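PDB 3BO5: histone-lysine N-methyltransferase SETMAR, which dimethylates a lysine of histone H3 using S-adenosylmethionine and, as a fusion with a mariner transposase, takes part in DNA double-strand break repair. Local coordinates for residues L209-E214 / Y247-R252; L217-V222 / L231-A236; K262-H267 / L285-S290. The protein carries 2 engineered substitutions. All coordinates share one frame; numbering follows the deposited sequence.

Contact 1. Residues L209-E214 / Y247-R252. With ZN (zinc ion), chain E; SAH (S-adenosyl-L-homocysteine), chain F.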
loop_
_atom_site.group_PDB
_atom_site.type_symbol
_atom_site.label_atom_id
_atom_site.label_comp_id
_atom_site.label_asym_id
_atom_site.label_seq_id
_atom_site.Cartn_x
_atom_site.Cartn_y
_atom_site.Cartn_z
ATOM N N LEU A 209 0.864 1.193 8.982
ATOM C CA LEU A 209 1.914 2.138 8.613
ATOM C C LEU A 209 1.624 3.530 9.085
ATOM O O LEU A 209 0.588 4.125 8.685
ATOM C CB LEU A 209 2.044 2.194 7.129
ATOM C CG LEU A 209 2.585 0.870 6.544
ATOM C CD1 LEU A 209 2.300 0.830 5.018
ATOM C CD2 LEU A 209 4.078 0.614 6.908
ATOM N N ASN A 210 2.534 4.049 9.908
ATOM C CA ASN A 210 2.392 5.454 10.303
ATOM C C ASN A 210 2.882 6.424 9.237
ATOM O O ASN A 210 3.570 6.054 8.264
ATOM C CB ASN A 210 3.074 5.653 11.676
ATOM C CG ASN A 210 2.277 5.022 12.767
ATOM O OD1 ASN A 210 1.056 5.139 12.799
ATOM N ND2 ASN A 210 2.968 4.370 13.714
ATOM N N HIS A 211 2.480 7.702 9.387
ATOM C CA HIS A 211 2.949 8.712 8.480
ATOM C C HIS A 211 4.330 9.208 8.900
ATOM O O HIS A 211 4.666 9.320 10.040
ATOM C CB HIS A 211 2.036 9.954 8.714
ATOM C CG HIS A 211 2.553 11.176 8.065
ATOM N ND1 HIS A 211 2.504 11.365 6.697
ATOM C CD2 HIS A 211 3.162 12.275 8.587
ATOM C CE1 HIS A 211 3.075 12.533 6.403
ATOM N NE2 HIS A 211 3.511 13.083 7.538
ATOM N N SER A 212 5.108 9.574 7.914
ATOM C CA SER A 212 6.277 10.344 8.185
ATOM C C SER A 212 6.405 11.440 7.167
ATOM O O SER A 212 6.089 11.205 6.019
ATOM C CB SER A 212 7.500 9.449 8.100
ATOM O OG SER A 212 8.673 10.309 8.258
ATOM N N CYS A 213 6.927 12.616 7.591
ATOM C CA CYS A 213 7.213 13.696 6.675
ATOM C C CYS A 213 8.424 13.380 5.794
ATOM O O CYS A 213 8.659 14.057 4.800
ATOM C CB CYS A 213 7.466 14.945 7.568
ATOM S SG CYS A 213 5.906 15.470 8.316
ATOM N N GLU A 214 9.211 12.398 6.247
ATOM C CA GLU A 214 10.371 11.924 5.490
ATOM C C GLU A 214 10.295 10.423 5.552
ATOM O O GLU A 214 11.068 9.766 6.230
ATOM C CB GLU A 214 11.684 12.404 6.110
ATOM C CG GLU A 214 11.952 13.851 5.905
ATOM C CD GLU A 214 13.254 14.307 6.581
ATOM O OE1 GLU A 214 14.118 13.440 6.927
ATOM O OE2 GLU A 214 13.375 15.546 6.763
ATOM N N TYR A 247 4.854 5.941 5.385
ATOM C CA TYR A 247 4.722 6.599 4.088
ATOM C C TYR A 247 4.073 7.968 4.333
ATOM O O TYR A 247 3.696 8.274 5.470
ATOM C CB TYR A 247 3.855 5.837 3.083
ATOM C CG TYR A 247 2.371 5.596 3.333
ATOM C CD1 TYR A 247 1.402 6.431 2.780
ATOM C CD2 TYR A 247 1.931 4.421 4.038
ATOM C CE1 TYR A 247 0.052 6.121 2.890
ATOM C CE2 TYR A 247 0.567 4.119 4.148
ATOM C CZ TYR A 247 -0.342 4.987 3.588
ATOM O OH TYR A 247 -1.701 4.741 3.575
ATOM N N ASP A 248 4.090 8.768 3.269
ATOM C CA ASP A 248 3.581 10.125 3.424
ATOM C C ASP A 248 2.091 10.155 3.212
ATOM O O ASP A 248 1.627 9.864 2.110
ATOM C CB ASP A 248 4.282 10.997 2.400
ATOM C CG ASP A 248 3.745 12.442 2.323
ATOM O OD1 ASP A 248 2.876 12.875 3.118
ATOM O OD2 ASP A 248 4.345 13.136 1.427
ATOM N N TYR A 249 1.340 10.457 4.288
ATOM C CA TYR A 249 -0.118 10.405 4.174
ATOM C C TYR A 249 -0.657 11.443 3.156
ATOM O O TYR A 249 -1.812 11.296 2.751
ATOM C CB TYR A 249 -0.773 10.676 5.529
ATOM C CG TYR A 249 -0.745 9.517 6.487
ATOM C CD1 TYR A 249 0.035 8.376 6.238
ATOM C CD2 TYR A 249 -1.519 9.554 7.654
ATOM C CE1 TYR A 249 0.068 7.325 7.176
ATOM C CE2 TYR A 249 -1.524 8.511 8.562
ATOM C CZ TYR A 249 -0.710 7.392 8.306
ATOM O OH TYR A 249 -0.739 6.410 9.236
ATOM N N SER A 250 0.122 12.492 2.803
ATOM C CA SER A 250 -0.324 13.417 1.754
ATOM C C SER A 250 -0.036 12.937 0.372
ATOM O O SER A 250 -0.507 13.531 -0.614
ATOM C CB SER A 250 0.358 14.790 1.934
ATOM O OG SER A 250 1.699 14.685 1.532
ATOM N N GLY A 251 0.787 11.870 0.293
ATOM C CA GLY A 251 1.160 11.299 -0.982
ATOM C C GLY A 251 2.131 12.151 -1.771
ATOM O O GLY A 251 2.454 11.788 -2.925
ATOM N N ARG A 252 2.637 13.232 -1.142
ATOM C CA ARG A 252 3.572 14.120 -1.894
ATOM C C ARG A 252 4.974 13.597 -2.119
ATOM O O ARG A 252 5.599 13.926 -3.147
ATOM C CB ARG A 252 3.675 15.473 -1.231
ATOM C CG ARG A 252 2.458 16.272 -1.453
ATOM C CD ARG A 252 2.675 17.510 -0.796
ATOM N NE ARG A 252 2.600 17.253 0.623
ATOM C CZ ARG A 252 2.805 18.173 1.537
ATOM N NH1 ARG A 252 3.093 19.435 1.131
ATOM N NH2 ARG A 252 2.705 17.829 2.825
HETATM ZN ZN ZN E . 6.196 14.818 10.647
HETATM N N SAH F . -1.083 4.156 14.664
HETATM C CA SAH F . -2.195 3.445 13.955
HETATM C CB SAH F . -1.753 2.886 12.582
HETATM C CG SAH F . -1.758 4.026 11.547
HETATM S SD SAH F . -3.442 4.599 11.183
HETATM C C SAH F . -2.733 2.333 14.885
HETATM O O SAH F . -2.373 2.268 16.056
HETATM O OXT SAH F . -3.548 1.493 14.382
HETATM C "C5'" SAH F . -3.211 6.380 11.352
HETATM C "C4'" SAH F . -3.190 6.886 12.793
HETATM O "O4'" SAH F . -1.934 6.614 13.421
HETATM C "C3'" SAH F . -3.329 8.377 12.899
HETATM O "O3'" SAH F . -4.730 8.768 12.871
HETATM C "C2'" SAH F . -2.677 8.707 14.210
HETATM O "O2'" SAH F . -3.461 8.259 15.332
HETATM C "C1'" SAH F . -1.493 7.761 14.173
HETATM N N9 SAH F . -0.339 8.309 13.432
HETATM C C8 SAH F . 0.224 7.839 12.249
HETATM N N7 SAH F . 1.295 8.559 11.976
HETATM C C5 SAH F . 1.481 9.466 12.958
HETATM C C6 SAH F . 2.449 10.481 13.111
HETATM N N6 SAH F . 3.499 10.696 12.315
HETATM N N1 SAH F . 2.279 11.278 14.239
HETATM C C2 SAH F . 1.255 11.086 15.114
HETATM N N3 SAH F . 0.302 10.093 15.018
HETATM C C4 SAH F . 0.434 9.359 13.878
#
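His211 lies with its CB over the middle of the Tyr249 ring, 3.4 Å from the ring centroid and nearly on the ring normal, a close CH-pi contact. The rings themselves form an offset edge-to-face pair, the imidazole presenting its edge to the phenol face with the planes 65° apart. With His211 CG anti to the backbone N (chi1 168°), the imidazole is carried to the CB end of the tyrosine, where Tyr249 N donates to His211 ND1 at 2.8 Å, close to the ring plane and almost straight (174°). His211 NE2 gives a longer bond of 3.5 Å to Cys213 SG, a sulfur that also holds a zinc ion together with Cys274, Cys276 and Cys281. At the far end of the phenol, Tyr249 OH donates to Leu209 O at 2.7 Å, meeting a lone pair in the carbonyl plane. The same edge faces the bound product, Tyr249 OH standing 3.3 Å from C5' of S-adenosylhomocysteine. The Tyr247 and Leu209 side chains cross at about a right angle, Leu209 CD1 meeting the ring edge 3.7 Å from Tyr247 CD2, while the Tyr247 hydroxyl bonds to Arg264. In the backbone, Tyr247 N donates to Asn210 O and Ser212 N to Tyr247 O, a parallel bridge between His211 and Tyr247. This pairing of 209-214 with 247-252 is consistent with the pseudoknot characteristic of SET domains. His211 also reads the adenine through its backbone, His211 N donating to N7 at 3.0 Å while His211 O accepts from N6. Receiving at ND1 and donating at NE2, the imidazole is held at both nitrogens, and its N-H probably tempers the charge on the zinc-bound sulfur.

Contact 2. Residues L217-V222 / L231-A236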
loop_
_atom_site.group_PDB
_atom_site.type_symbol
_atom_site.label_atom_id
_atom_site.label_comp_id
_atom_site.label_asym_id
_atom_site.label_seq_id
_atom_site.Cartn_x
_atom_site.Cartn_y
_atom_site.Cartn_z
ATOM N N LEU A 217 8.907 4.651 2.644
ATOM C CA LEU A 217 8.171 3.931 1.577
ATOM C C LEU A 217 7.582 4.951 0.598
ATOM O O LEU A 217 7.180 6.071 0.984
ATOM C CB LEU A 217 7.003 3.151 2.140
ATOM C CG LEU A 217 7.402 2.125 3.170
ATOM C CD1 LEU A 217 6.143 1.478 3.751
ATOM C CD2 LEU A 217 8.417 1.081 2.630
ATOM N N LEU A 218 7.468 4.489 -0.644
ATOM C CA LEU A 218 6.747 5.159 -1.693
ATOM C C LEU A 218 5.573 4.304 -2.174
ATOM O O LEU A 218 5.788 3.165 -2.498
ATOM C CB LEU A 218 7.666 5.443 -2.931
ATOM C CG LEU A 218 7.015 6.116 -4.120
ATOM C CD1 LEU A 218 6.438 7.494 -3.800
ATOM C CD2 LEU A 218 8.060 6.203 -5.320
ATOM N N MET A 219 4.359 4.882 -2.269
ATOM C CA MET A 219 3.205 4.141 -2.735
ATOM C C MET A 219 2.997 4.347 -4.252
ATOM O O MET A 219 2.983 5.490 -4.737
ATOM C CB MET A 219 1.961 4.684 -2.032
ATOM C CG MET A 219 0.717 3.790 -2.396
ATOM S SD MET A 219 -0.722 4.482 -1.560
ATOM C CE MET A 219 -0.507 3.755 0.080
ATOM N N ILE A 220 2.879 3.240 -4.989
ATOM C CA ILE A 220 2.667 3.261 -6.407
ATOM C C ILE A 220 1.391 2.486 -6.715
ATOM O O ILE A 220 1.271 1.364 -6.260
ATOM C CB ILE A 220 3.848 2.457 -7.093
ATOM C CG1 ILE A 220 5.177 3.153 -6.818
ATOM C CG2 ILE A 220 3.696 2.450 -8.612
ATOM C CD1 ILE A 220 5.126 4.595 -7.096
ATOM N N PRO A 221 0.435 3.079 -7.492
ATOM C CA PRO A 221 -0.721 2.232 -7.932
ATOM C C PRO A 221 -0.229 1.208 -8.934
ATOM O O PRO A 221 0.432 1.558 -9.918
ATOM C CB PRO A 221 -1.672 3.256 -8.609
ATOM C CG PRO A 221 -1.162 4.650 -8.188
ATOM C CD PRO A 221 0.332 4.475 -7.937
ATOM N N VAL A 222 -0.459 -0.073 -8.626
ATOM C CA VAL A 222 0.008 -1.129 -9.501
ATOM C C VAL A 222 -1.211 -1.953 -9.925
ATOM O O VAL A 222 -1.907 -2.502 -9.070
ATOM C CB VAL A 222 1.040 -2.016 -8.785
ATOM C CG1 VAL A 222 1.365 -3.214 -9.690
ATOM C CG2 VAL A 222 2.324 -1.206 -8.488
ATOM N N LEU A 231 -2.234 -0.767 -4.049
ATOM C CA LEU A 231 -1.540 0.418 -3.528
ATOM C C LEU A 231 -0.273 -0.130 -2.927
ATOM O O LEU A 231 -0.229 -0.565 -1.794
ATOM C CB LEU A 231 -2.399 1.101 -2.445
ATOM C CG LEU A 231 -3.758 1.606 -2.965
ATOM C CD1 LEU A 231 -4.384 2.480 -1.861
ATOM C CD2 LEU A 231 -3.708 2.271 -4.318
ATOM N N ALA A 232 0.744 -0.166 -3.777
ATOM C CA ALA A 232 1.945 -0.975 -3.451
ATOM C C ALA A 232 3.003 -0.094 -2.845
ATOM O O ALA A 232 3.370 0.895 -3.476
ATOM C CB ALA A 232 2.445 -1.604 -4.749
ATOM N N LEU A 233 3.529 -0.453 -1.669
ATOM C CA LEU A 233 4.551 0.414 -0.994
ATOM C C LEU A 233 5.877 -0.286 -1.251
ATOM O O LEU A 233 6.023 -1.498 -1.014
ATOM C CB LEU A 233 4.355 0.469 0.525
ATOM C CG LEU A 233 3.088 1.323 0.699
ATOM C CD1 LEU A 233 1.914 0.710 1.392
ATOM C CD2 LEU A 233 3.378 2.770 0.942
ATOM N N PHE A 234 6.789 0.523 -1.824
ATOM C CA PHE A 234 8.183 0.064 -2.075
ATOM C C PHE A 234 9.139 0.830 -1.221
ATOM O O PHE A 234 8.897 1.992 -0.880
ATOM C CB PHE A 234 8.555 0.291 -3.565
ATOM C CG PHE A 234 7.754 -0.545 -4.541
ATOM C CD1 PHE A 234 8.249 -1.740 -5.009
ATOM C CD2 PHE A 234 6.535 -0.060 -5.008
ATOM C CE1 PHE A 234 7.506 -2.491 -5.930
ATOM C CE2 PHE A 234 5.752 -0.835 -5.875
ATOM C CZ PHE A 234 6.219 -2.007 -6.341
ATOM N N ALA A 235 10.253 0.180 -0.857
ATOM C CA ALA A 235 11.244 0.918 -0.070
ATOM C C ALA A 235 11.860 2.027 -0.906
ATOM O O ALA A 235 12.361 1.755 -2.006
ATOM C CB ALA A 235 12.346 -0.069 0.396
ATOM N N ALA A 236 11.847 3.258 -0.361
ATOM C CA ALA A 236 12.371 4.426 -1.077
ATOM C C ALA A 236 13.907 4.562 -0.854
ATOM O O ALA A 236 14.614 5.370 -1.520
ATOM C CB ALA A 236 11.685 5.658 -0.605
#
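Ala232 O accepts the 2.8 Å hydrogen bond from Ile220 N and, beside it, a CA-H...O contact from Met219 CA, so one carbonyl is gripped by two neighbouring residues of the opposing strand. Phe234 O is used in the same way, taking Leu218 N at 2.9 Å and the CA-H of Leu217. Return bonds from Phe234 N to Leu218 O and from Ala232 N to Ile220 O complete two hydrogen-bonded antiparallel pairs, alternating with non-hydrogen-bonded ones such as Met219 with Leu233. The short strand axes approach to 4.4 Å and run at 147°, a clear twist away from strict antiparallel alignment. On the face bearing Met219, Leu231 and Leu233, the methionine spans both leucines. Its chain is extended up to CG and SD and then bends at chi3 (-82°), which lays Met219 SD 3.9 Å from Leu231 CB and swings CE back toward the methyls of Leu233. The Leu217 side chain crosses that of Leu233 at about a right angle, its CD1 resting 3.8 Å from Leu233 CB. The other face carries Leu218, Ile220, Ala232 and Phe234. There Ile220 CG1 comes within 3.9 Å of Phe234 CD2, while Val222 CG2 sits at the edge of the same ring and also packs on Ala232 CB, 3.8 Å away. The two segments belong to the strands of a beta hairpin, 217-223 and 230-235, inside the SET domain. Its second strand bonds through Leu231 and Leu233 to strand 151-160, and its first pairs in parallel with the short strand 102-103 of the pre-SET region. Ile181 of strand 181-185 meets Met219 and Leu231, Tyr247 of strand 244-247 meets Met219 and Leu233, and on the other face Ala232 touches Phe151 and Val120.

Contact 3. Residues K262-H267 / L285-S290. With SAH (S-adenosyl-L-homocysteine), chain F.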
loop_
_atom_site.group_PDB
_atom_site.type_symbol
_atom_site.label_atom_id
_atom_site.label_comp_id
_atom_site.label_asym_id
_atom_site.label_seq_id
_atom_site.Cartn_x
_atom_site.Cartn_y
_atom_site.Cartn_z
ATOM N N LYS A 262 -2.525 10.733 -3.753
ATOM C CA LYS A 262 -2.723 9.578 -2.878
ATOM C C LYS A 262 -2.851 10.181 -1.494
ATOM O O LYS A 262 -1.860 10.509 -0.856
ATOM C CB LYS A 262 -1.538 8.566 -2.983
ATOM C CG LYS A 262 -1.439 7.844 -4.386
ATOM C CD LYS A 262 -0.031 7.526 -4.916
ATOM C CE LYS A 262 0.582 8.755 -5.461
ATOM N NZ LYS A 262 1.456 8.487 -6.602
ATOM N N GLU A 263 -4.107 10.417 -1.070
ATOM C CA GLU A 263 -4.345 11.190 0.148
ATOM C C GLU A 263 -5.115 10.426 1.195
ATOM O O GLU A 263 -6.237 9.948 0.946
ATOM C CB GLU A 263 -5.195 12.407 -0.210
ATOM C CG GLU A 263 -4.471 13.211 -1.284
ATOM C CD GLU A 263 -5.317 14.327 -1.818
ATOM O OE1 GLU A 263 -6.255 14.038 -2.582
ATOM O OE2 GLU A 263 -5.039 15.477 -1.443
ATOM N N ARG A 264 -4.549 10.393 2.395
ATOM C CA ARG A 264 -5.290 9.839 3.523
ATOM C C ARG A 264 -6.357 10.816 3.996
ATOM O O ARG A 264 -6.139 12.025 4.035
ATOM C CB ARG A 264 -4.351 9.496 4.679
ATOM C CG ARG A 264 -3.534 8.290 4.345
ATOM C CD ARG A 264 -4.259 6.997 4.706
ATOM N NE ARG A 264 -4.441 6.725 6.109
ATOM C CZ ARG A 264 -3.620 5.940 6.839
ATOM N NH1 ARG A 264 -2.606 5.324 6.226
ATOM N NH2 ARG A 264 -3.854 5.738 8.124
ATOM N N LEU A 265 -7.521 10.302 4.378
ATOM C CA LEU A 265 -8.637 11.226 4.694
ATOM C C LEU A 265 -8.926 11.190 6.185
ATOM O O LEU A 265 -8.708 10.164 6.849
ATOM C CB LEU A 265 -9.892 10.744 3.966
ATOM C CG LEU A 265 -9.739 10.590 2.437
ATOM C CD1 LEU A 265 -11.099 10.085 1.891
ATOM C CD2 LEU A 265 -9.242 11.811 1.744
ATOM N N ASP A 266 -9.445 12.307 6.708
ATOM C CA ASP A 266 -9.954 12.230 8.074
ATOM C C ASP A 266 -11.169 13.139 8.189
ATOM O O ASP A 266 -11.662 13.688 7.181
ATOM C CB ASP A 266 -8.863 12.536 9.087
ATOM C CG ASP A 266 -8.590 14.016 9.262
ATOM O OD1 ASP A 266 -8.784 14.768 8.282
ATOM O OD2 ASP A 266 -8.096 14.409 10.406
ATOM N N HIS A 267 -11.662 13.246 9.400
ATOM C CA HIS A 267 -12.792 14.130 9.629
ATOM C C HIS A 267 -12.383 15.175 10.631
ATOM O O HIS A 267 -11.655 14.898 11.607
ATOM C CB HIS A 267 -13.957 13.345 10.197
ATOM C CG HIS A 267 -15.183 14.168 10.452
ATOM N ND1 HIS A 267 -15.796 14.918 9.468
ATOM C CD2 HIS A 267 -15.916 14.348 11.578
ATOM C CE1 HIS A 267 -16.850 15.536 9.980
ATOM N NE2 HIS A 267 -16.955 15.192 11.251
ATOM N N LEU A 285 -0.173 16.130 10.813
ATOM C CA LEU A 285 -0.452 14.972 10.036
ATOM C C LEU A 285 -1.313 15.414 8.865
ATOM O O LEU A 285 -2.434 15.946 9.076
ATOM C CB LEU A 285 -1.148 13.952 10.978
ATOM C CG LEU A 285 -0.816 12.520 11.121
ATOM C CD1 LEU A 285 0.708 12.404 11.249
ATOM C CD2 LEU A 285 -1.594 12.050 12.320
ATOM N N PRO A 286 -0.825 15.243 7.641
ATOM C CA PRO A 286 -1.480 15.855 6.472
ATOM C C PRO A 286 -2.661 15.059 5.888
ATOM O O PRO A 286 -2.620 14.691 4.703
ATOM C CB PRO A 286 -0.354 15.999 5.483
ATOM C CG PRO A 286 0.507 14.673 5.757
ATOM C CD PRO A 286 0.424 14.526 7.269
ATOM N N PHE A 287 -3.684 14.859 6.706
ATOM C CA PHE A 287 -4.959 14.309 6.171
ATOM C C PHE A 287 -5.686 15.345 5.337
ATOM O O PHE A 287 -5.544 16.557 5.578
ATOM C CB PHE A 287 -5.861 13.903 7.332
ATOM C CG PHE A 287 -5.394 12.731 8.096
ATOM C CD1 PHE A 287 -5.491 11.428 7.572
ATOM C CD2 PHE A 287 -4.917 12.892 9.406
ATOM C CE1 PHE A 287 -5.070 10.310 8.333
ATOM C CE2 PHE A 287 -4.510 11.820 10.152
ATOM C CZ PHE A 287 -4.586 10.496 9.641
ATOM N N ASP A 288 -6.461 14.856 4.361
ATOM C CA ASP A 288 -7.488 15.656 3.735
ATOM C C ASP A 288 -8.743 15.504 4.581
ATOM O O ASP A 288 -9.307 14.409 4.699
ATOM C CB ASP A 288 -7.723 15.201 2.310
ATOM C CG ASP A 288 -8.844 16.003 1.620
ATOM O OD1 ASP A 288 -9.074 17.149 2.063
ATOM O OD2 ASP A 288 -9.473 15.498 0.654
ATOM N N SER A 289 -9.181 16.612 5.176
ATOM C CA SER A 289 -10.267 16.625 6.155
ATOM C C SER A 289 -11.616 16.895 5.528
ATOM O O SER A 289 -11.720 17.724 4.618
ATOM C CB SER A 289 -9.987 17.700 7.192
ATOM O OG SER A 289 -8.720 17.439 7.774
ATOM N N SER A 290 -12.634 16.197 6.030
ATOM C CA SER A 290 -14.037 16.480 5.706
ATOM C C SER A 290 -14.901 16.444 6.969
ATOM O O SER A 290 -16.119 16.113 6.939
ATOM C CB SER A 290 -14.534 15.477 4.673
ATOM O OG SER A 290 -13.609 15.348 3.597
ATOM O OXT SER A 290 -14.370 16.769 8.058
HETATM N N SAH F . -1.083 4.156 14.664
HETATM C CA SAH F . -2.195 3.445 13.955
HETATM C CB SAH F . -1.753 2.886 12.582
HETATM C CG SAH F . -1.758 4.026 11.547
HETATM S SD SAH F . -3.442 4.599 11.183
HETATM C C SAH F . -2.733 2.333 14.885
HETATM O O SAH F . -2.373 2.268 16.056
HETATM O OXT SAH F . -3.548 1.493 14.382
HETATM C "C5'" SAH F . -3.211 6.380 11.352
HETATM C "C4'" SAH F . -3.190 6.886 12.793
HETATM O "O4'" SAH F . -1.934 6.614 13.421
HETATM C "C3'" SAH F . -3.329 8.377 12.899
HETATM O "O3'" SAH F . -4.730 8.768 12.871
HETATM C "C2'" SAH F . -2.677 8.707 14.210
HETATM O "O2'" SAH F . -3.461 8.259 15.332
HETATM C "C1'" SAH F . -1.493 7.761 14.173
HETATM N N9 SAH F . -0.339 8.309 13.432
HETATM C C8 SAH F . 0.224 7.839 12.249
HETATM N N7 SAH F . 1.295 8.559 11.976
HETATM C C5 SAH F . 1.481 9.466 12.958
HETATM C C6 SAH F . 2.449 10.481 13.111
HETATM N N6 SAH F . 3.499 10.696 12.315
HETATM N N1 SAH F . 2.279 11.278 14.239
HETATM C C2 SAH F . 1.255 11.086 15.114
HETATM N N3 SAH F . 0.302 10.093 15.018
HETATM C C4 SAH F . 0.434 9.359 13.878
HETATM O O HOH W 1 -8.779 13.699 -1.316
HETATM O O HOH W 2 -4.025 13.756 2.654
#
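The post-SET tail, beyond its last zinc-binding cysteine Cys281, returns to the SET domain here and adds a short parallel strand, 288-289, to strand 260-266. Asp288 N donates to Arg264 O, Asp266 N to Asp288 O and Ser290 N to Asp266 O, each at 2.9 Å. A side-chain bond reinforces this pairing: Ser289 OG gives its hydrogen to Asp266 OD1 at 2.7 Å, on the syn lone pair of the carboxylate. The backbone pairing puts Asp266 CB over one face of the Phe287 ring, toward its rim and 4.0 Å from the centroid. With CG between backbone N and carbonyl carbon (chi1 80°), the carboxylate swings across Phe287, its plane 14° from that of the ring, and toward Ser289 OG. Phe287 CD1 meets the aliphatic root of an arginine, Arg264 CB, at 3.7 Å, and Phe287 CZ stands 3.7 Å from O3' of S-adenosylhomocysteine. An alanine here would leave Asp266 CB and Arg264 CB without the ring they pack on and would probably open a gap beside the ribose O3'. Arg264 itself is bent at chi2 and chi3, bringing NH2 to 3.3 Å from the ligand sulfur SD, in the guanidinium plane; NH2 is also bonded to Asn178 O, and NH1 to the Tyr247 hydroxyl. Leu285 covers the adenine with its methyls. Farther from the ligand, the like-charged carboxylates of Glu263 and Asp288 share a bridging water that donates to OE1 of one and OD2 of the other, probably easing their repulsion. A zinc-binding post-SET segment that folds back to help line the cofactor pocket is typical of this family, and Phe287 and Leu285 are its contribution here.

Contact 2 is nested along the chain within the loop closed by contact 1, while contact 3 follows both. Contacts 1 and 2 are about 11 Å apart between centres and share a hydrophobic junction: Leu209 and Tyr247 pack against Leu217, Met219 and Leu233, setting the cofactor-binding pseudoknot upon the hairpin. Contacts 1 and 3, again about 11 Å apart, both touch S-adenosylhomocysteine and are joined by two probable hydrogen bonds, Arg264 N to Tyr249 O and one between Arg264 NH1 and Tyr247 OH. Contacts 2 and 3, about 18 Å apart, reach the same mixed sheet through different strands. The hairpin of contact 2 thus backs contact 1, and contacts 1 and 3 line the cofactor pocket together.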